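Local coordinates for protein methylaspartate ammonia-lyase (Citrobacter amalonaticus, PDB 1KKO) that catalyses the reversible, magnesium-dependent anti elimination of ammonia from L-threo-3-methylaspartate to give mesaconate, at residues A[51-55]-A[66-70]; A[13-17]-A[361-365]; A[288-292]-A[322-326]. One frame throughout, in Å; residues are numbered along the deposited sequence.

Interaction 1: residues A[51-55]-A[66-70]; sequences ECVSV and VGDCA
Ser54 OG and Asp68 CG both swing back beside their own backbone nitrogens, with chi1 of -69° and -81°, and this brings hydroxyl and carboxylate together over one face of a beta hairpin. Ser54 OG gives its proton to Asp68 OD1 at 2.7 Å, reaching the oxygen from its syn side but a little out of the carboxylate plane. The other carboxylate oxygen, OD2, is bonded to Thr364 OG1, and Ser54 OG has a second partner in Arg404 of the second subunit. The carboxylate is thus held through both oxygens, and its charge is probably eased further by that arginine.

The strands beneath run antiparallel. Ser54 and Asp68 form a non-hydrogen-bonded pair, flanked by the hydrogen-bonded pairs Val53 with Cys69 and Val55 with Gly67. In the first of these, Val53 N bonds to Cys69 O (3.1 Å) and Cys69 N returns to Val53 O (2.8 Å). In the second, Val55 N meets Gly67 O at 2.7 Å, almost straight, and Gly67 N reaches Val55 O at 3.0 Å. Val66 CA adds a C-H...O contact to Val55 O at 3.3 Å.

The opposite face is apolar. Cys69 SG lies alongside the CG2 branch of Val55, 3.8 Å away, and the CB atoms of Val53 and Cys69 stand abreast.

This hairpin supplies two strands of the antiparallel sheet in the N-terminal domain of an enolase-superfamily enzyme. Strand 47-59 is its middle strand, bonded on its other edge to strand 3-18 through Gly11 and Thr9. Helix 86-101 packs on Val53 with Ile90 and Leu93, while helix 365-378 lies against Val66 and Asp68.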
# COMPACT_ATOMS: atom_id res chain seq x y z
N GLU A 51 -11.25 6.34 -6.47
CA GLU A 51 -10.69 7.68 -6.53
C GLU A 51 -10.70 8.35 -5.18
O GLU A 51 -11.47 7.99 -4.29
CB GLU A 51 -11.45 8.56 -7.52
CG GLU A 51 -11.38 8.03 -8.94
CD GLU A 51 -11.95 8.97 -9.98
OE1 GLU A 51 -12.01 10.19 -9.74
OE2 GLU A 51 -12.30 8.47 -11.07
N CYS A 52 -9.81 9.32 -5.03
CA CYS A 52 -9.78 10.13 -3.84
C CYS A 52 -9.48 11.57 -4.23
O CYS A 52 -9.16 11.87 -5.37
CB CYS A 52 -8.72 9.62 -2.86
SG CYS A 52 -7.04 9.64 -3.54
N VAL A 53 -9.61 12.46 -3.27
CA VAL A 53 -9.16 13.83 -3.43
C VAL A 53 -8.28 14.15 -2.24
O VAL A 53 -8.72 14.10 -1.09
CB VAL A 53 -10.30 14.86 -3.51
CG1 VAL A 53 -9.73 16.29 -3.48
CG2 VAL A 53 -11.13 14.62 -4.75
N SER A 54 -7.01 14.47 -2.50
CA SER A 54 -6.11 14.86 -1.44
C SER A 54 -6.33 16.32 -1.10
O SER A 54 -6.46 17.16 -1.97
CB SER A 54 -4.65 14.68 -1.86
OG SER A 54 -4.27 13.31 -1.98
N VAL A 55 -6.35 16.57 0.20
CA VAL A 55 -6.45 17.91 0.76
C VAL A 55 -5.10 18.26 1.35
O VAL A 55 -4.56 17.50 2.14
CB VAL A 55 -7.50 17.94 1.91
CG1 VAL A 55 -7.67 19.35 2.45
CG2 VAL A 55 -8.83 17.38 1.41
N VAL A 66 -2.09 17.21 5.66
CA VAL A 66 -2.69 16.38 4.63
C VAL A 66 -3.83 15.51 5.12
O VAL A 66 -3.88 15.07 6.28
CB VAL A 66 -1.62 15.48 3.94
CG1 VAL A 66 -0.52 16.32 3.34
CG2 VAL A 66 -1.02 14.46 4.91
N GLY A 67 -4.76 15.26 4.20
CA GLY A 67 -5.87 14.36 4.44
C GLY A 67 -6.41 13.92 3.11
O GLY A 67 -6.24 14.60 2.11
N ASP A 68 -7.09 12.77 3.07
CA ASP A 68 -7.67 12.27 1.83
C ASP A 68 -9.16 12.01 1.94
O ASP A 68 -9.62 11.28 2.81
CB ASP A 68 -7.00 10.96 1.41
CG ASP A 68 -5.69 11.15 0.70
OD1 ASP A 68 -5.45 12.24 0.16
OD2 ASP A 68 -4.86 10.24 0.63
N CYS A 69 -9.88 12.61 1.01
CA CYS A 69 -11.28 12.33 0.83
C CYS A 69 -11.37 10.98 0.14
O CYS A 69 -10.83 10.82 -0.96
CB CYS A 69 -11.94 13.39 -0.05
SG CYS A 69 -11.78 15.08 0.57
N ALA A 70 -12.06 10.02 0.75
CA ALA A 70 -12.16 8.66 0.22
C ALA A 70 -13.47 8.06 0.70
O ALA A 70 -14.01 8.47 1.73
CB ALA A 70 -10.99 7.81 0.69

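Interaction 2: residues A[13-17]-A[361-365]; sequences SSFYF and CNETE. With SO4 (sulfate ion), chain C.
Asn362 OD1 takes two bonds from the 13-17 segment. Ser13 OG donates to it at 2.8 Å, coming in well above the carbonyl plane, and the backbone N of Phe15 adds a weak bond at 3.2 Å. With CG of Asn362 anti to its backbone nitrogen (chi1 -164°), the amide extends into the corner that the chain turns at Ser14 and Phe15. Its other end, ND2, sits over one face of the Phe17 ring, offset toward the rim and 3.1 Å from CE1. Ring and amide planes stand nearly perpendicular, 83° apart.

Backbone joins backbone where Ser14 N bonds to Glu363 O at 2.9 Å. Cys361 SG approaches the Phe15 ring obliquely in a sulfur-aromatic contact, 3.6 Å from CD2. Tyr16 packs its CD1 over the centre of one face of that same ring.

The seam joins the N-terminal domain to the loop that follows barrel strand 354-357, where an enolase-superfamily barrel carries its active site. Cys361 belongs to the binding site for methylaspartate. Its backbone N points almost straight at sulfate O3, 2.8 Å away. The ion, probably from the crystallisation liquor, is also bonded to Thr360, Gln172 and the proton acceptor Lys331.

Farther along, Glu363 turns away, OE1 to a salt bridge with Lys386 and OE2 to Ser367 OG, and Thr364 N-caps helix 365-378 through Ser367 N while the same OG1 also bonds to Asp68 OD2. The second subunit closes over the corner: its Lys187 takes the carbonyls of Ser13 and Phe15, and its Asp392 bonds to Tyr16 OH.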
# COMPACT_ATOMS: atom_id res chain seq x y z
N SER A 13 -7.51 5.96 -5.13
CA SER A 13 -7.52 5.26 -3.85
C SER A 13 -7.04 3.82 -4.08
O SER A 13 -6.72 3.43 -5.21
CB SER A 13 -8.89 5.30 -3.21
OG SER A 13 -9.86 4.72 -4.04
N SER A 14 -6.97 3.03 -3.02
CA SER A 14 -6.30 1.74 -3.10
C SER A 14 -7.17 0.55 -3.48
O SER A 14 -6.73 -0.58 -3.35
CB SER A 14 -5.57 1.45 -1.80
OG SER A 14 -4.39 2.25 -1.69
N PHE A 15 -8.37 0.79 -3.98
CA PHE A 15 -9.11 -0.30 -4.57
C PHE A 15 -10.04 0.22 -5.65
O PHE A 15 -9.62 1.01 -6.50
CB PHE A 15 -9.73 -1.26 -3.53
CG PHE A 15 -9.89 -2.67 -4.06
CD1 PHE A 15 -8.77 -3.37 -4.49
CD2 PHE A 15 -11.13 -3.24 -4.20
CE1 PHE A 15 -8.90 -4.60 -5.05
CE2 PHE A 15 -11.25 -4.52 -4.75
CZ PHE A 15 -10.14 -5.18 -5.17
N TYR A 16 -11.28 -0.25 -5.63
CA TYR A 16 -12.29 0.00 -6.65
C TYR A 16 -13.61 0.31 -5.99
O TYR A 16 -13.87 -0.11 -4.86
CB TYR A 16 -12.43 -1.25 -7.58
CG TYR A 16 -11.12 -1.45 -8.26
CD1 TYR A 16 -10.08 -2.07 -7.61
CD2 TYR A 16 -10.87 -0.87 -9.50
CE1 TYR A 16 -8.83 -2.12 -8.17
CE2 TYR A 16 -9.62 -0.92 -10.06
CZ TYR A 16 -8.60 -1.52 -9.38
OH TYR A 16 -7.34 -1.55 -9.90
N PHE A 17 -14.44 1.07 -6.68
CA PHE A 17 -15.85 1.21 -6.33
C PHE A 17 -16.57 0.09 -7.06
O PHE A 17 -16.48 -0.01 -8.29
CB PHE A 17 -16.41 2.54 -6.81
CG PHE A 17 -15.87 3.74 -6.08
CD1 PHE A 17 -16.06 3.87 -4.73
CD2 PHE A 17 -15.19 4.73 -6.76
CE1 PHE A 17 -15.57 4.97 -4.06
CE2 PHE A 17 -14.72 5.83 -6.09
CZ PHE A 17 -14.90 5.94 -4.74
N CYS A 361 -10.84 -1.19 2.07
CA CYS A 361 -9.71 -1.38 1.17
C CYS A 361 -9.61 -0.22 0.18
O CYS A 361 -8.54 0.02 -0.37
CB CYS A 361 -9.84 -2.68 0.38
SG CYS A 361 -11.31 -2.85 -0.64
N ASN A 362 -10.69 0.53 -0.00
CA ASN A 362 -10.74 1.57 -1.01
C ASN A 362 -10.37 2.96 -0.52
O ASN A 362 -10.72 3.93 -1.16
CB ASN A 362 -12.11 1.63 -1.67
CG ASN A 362 -12.10 2.41 -2.96
OD1 ASN A 362 -11.15 2.30 -3.76
ND2 ASN A 362 -13.14 3.20 -3.19
N GLU A 363 -9.66 3.06 0.59
CA GLU A 363 -9.21 4.36 1.05
C GLU A 363 -7.72 4.52 0.73
O GLU A 363 -7.26 3.97 -0.26
CB GLU A 363 -9.64 4.67 2.49
CG GLU A 363 -9.19 3.73 3.58
CD GLU A 363 -9.83 4.13 4.90
OE1 GLU A 363 -10.68 3.38 5.44
OE2 GLU A 363 -9.48 5.22 5.40
N THR A 364 -6.98 5.31 1.51
CA THR A 364 -5.61 5.68 1.11
C THR A 364 -4.60 5.50 2.21
O THR A 364 -4.92 5.20 3.35
CB THR A 364 -5.52 7.14 0.64
OG1 THR A 364 -5.61 8.01 1.79
CG2 THR A 364 -6.65 7.52 -0.29
N GLU A 365 -3.34 5.69 1.85
CA GLU A 365 -2.26 5.62 2.81
C GLU A 365 -2.39 6.72 3.85
O GLU A 365 -2.11 6.51 5.03
CB GLU A 365 -0.89 5.61 2.12
CG GLU A 365 -0.19 6.94 1.86
CD GLU A 365 -0.79 7.82 0.78
OE1 GLU A 365 -1.95 7.63 0.37
OE2 GLU A 365 -0.07 8.75 0.36
S SO4 C . -14.30 -2.96 2.39
O1 SO4 C . -14.75 -1.60 1.99
O2 SO4 C . -14.93 -3.85 1.34
O3 SO4 C . -12.85 -3.05 2.34
O4 SO4 C . -14.79 -3.39 3.72

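Interaction 3: residues A[288-292]-A[322-326]; sequences LTAIT and AGSCH
A helix lies here against the turn that leads into barrel strand 327-330: Leu288, Thr289 and Thr292, one side of helix 281-298, meet the link between that strand and helix 313-321. Thr292 OG1 lies 2.8 Å from Ser324 O and 3.0 Å from Leu288 O, with a single proton to serve the two. Its chi1 of -64° folds the hydroxyl back beside the backbone nitrogen and toward the preceding turn. Leu288 O and Ser324 O approach to 2.9 Å, both acceptors, and Leu288 O also receives the helical bond from Thr292 N.

Both helices belong to the outer layer of the beta/alpha barrel. Gly323, with positive phi, ends the second in a Schellman motif, and the reversal brings Ser324 up against Thr289, whose OG1 touches Ser324 CB at 3.3 Å while bonding to Ile285 O. Ser324 OG in turn bonds to Phe319 O.

Thr292 CG2, the other branch, sits 4.0 Å from His326 CE1, approaching the ring obliquely. A water in the ring plane is 2.8 Å from His326 NE2 and weakly reaches Thr292 O. His326 ND1 is bonded to Ile304 N of the adjacent strand.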
# COMPACT_ATOMS: atom_id res chain seq x y z
N LEU A 288 -29.92 -8.80 15.05
CA LEU A 288 -28.67 -9.09 15.74
C LEU A 288 -28.92 -9.33 17.22
O LEU A 288 -28.31 -10.21 17.82
CB LEU A 288 -27.67 -7.96 15.55
CG LEU A 288 -27.18 -7.72 14.12
CD1 LEU A 288 -26.11 -6.64 14.15
CD2 LEU A 288 -26.65 -8.99 13.50
N THR A 289 -29.82 -8.55 17.81
CA THR A 289 -30.15 -8.70 19.23
C THR A 289 -30.64 -10.12 19.50
O THR A 289 -30.22 -10.76 20.46
CB THR A 289 -31.22 -7.68 19.64
OG1 THR A 289 -30.71 -6.35 19.48
CG2 THR A 289 -31.57 -7.80 21.13
N ALA A 290 -31.52 -10.60 18.64
CA ALA A 290 -32.04 -11.95 18.77
C ALA A 290 -30.96 -13.03 18.62
O ALA A 290 -30.95 -14.02 19.34
CB ALA A 290 -33.16 -12.18 17.78
N ILE A 291 -30.02 -12.85 17.68
CA ILE A 291 -28.94 -13.81 17.54
C ILE A 291 -28.07 -13.81 18.79
O ILE A 291 -27.68 -14.87 19.28
CB ILE A 291 -28.09 -13.54 16.27
CG1 ILE A 291 -28.94 -13.72 15.01
CG2 ILE A 291 -26.87 -14.46 16.24
CD1 ILE A 291 -28.27 -13.18 13.75
N THR A 292 -27.75 -12.62 19.29
CA THR A 292 -26.93 -12.47 20.48
C THR A 292 -27.61 -13.18 21.66
O THR A 292 -26.96 -13.94 22.39
CB THR A 292 -26.72 -10.98 20.77
OG1 THR A 292 -25.97 -10.40 19.69
CG2 THR A 292 -25.84 -10.76 22.00
N ALA A 322 -28.98 -0.81 22.09
CA ALA A 322 -29.85 -1.97 21.99
C ALA A 322 -29.20 -3.26 22.50
O ALA A 322 -29.86 -4.28 22.59
CB ALA A 322 -30.27 -2.15 20.54
N GLY A 323 -27.91 -3.23 22.81
CA GLY A 323 -27.22 -4.44 23.22
C GLY A 323 -27.30 -5.48 22.12
O GLY A 323 -27.44 -6.67 22.37
N SER A 324 -27.16 -5.02 20.88
CA SER A 324 -27.49 -5.86 19.74
C SER A 324 -26.45 -6.90 19.35
O SER A 324 -26.79 -7.88 18.68
CB SER A 324 -27.81 -4.97 18.54
OG SER A 324 -26.68 -4.20 18.17
N CYS A 325 -25.21 -6.71 19.77
CA CYS A 325 -24.12 -7.57 19.33
C CYS A 325 -22.91 -7.29 20.20
O CYS A 325 -22.96 -6.41 21.05
CB CYS A 325 -23.79 -7.28 17.86
SG CYS A 325 -23.47 -5.55 17.55
N HIS A 326 -21.84 -8.03 19.99
CA HIS A 326 -20.66 -7.89 20.84
C HIS A 326 -19.71 -6.81 20.39
O HIS A 326 -18.98 -6.26 21.20
CB HIS A 326 -19.92 -9.21 20.88
CG HIS A 326 -20.79 -10.36 21.26
ND1 HIS A 326 -21.50 -11.09 20.33
CD2 HIS A 326 -21.11 -10.87 22.47
CE1 HIS A 326 -22.21 -12.01 20.96
NE2 HIS A 326 -21.99 -11.91 22.25
O HOH W 1 -23.62 -13.90 23.25

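Strand 3-18 opens the long loop of interaction 2 at residues 13-17, and that loop does not close until residues 361-365, after barrel strand 354-357. Both other contacts fall within it, one after the other. Interaction 1 closes a short hairpin, 51-55 with 66-70, in the N-terminal sheet; interaction 3 closes 288-292 with 322-326, joining helix 281-298 to the turn before strand 327-330. Interactions 1 and 2 touch directly, share the sheet through neighbouring strands, and both meet the second subunit. Interaction 3 stands apart on the other side of the chain's centre, its own centre about 31 Å from that of interaction 2. Of the three, only interaction 2 pairs a segment of the N-terminal domain with one of the barrel.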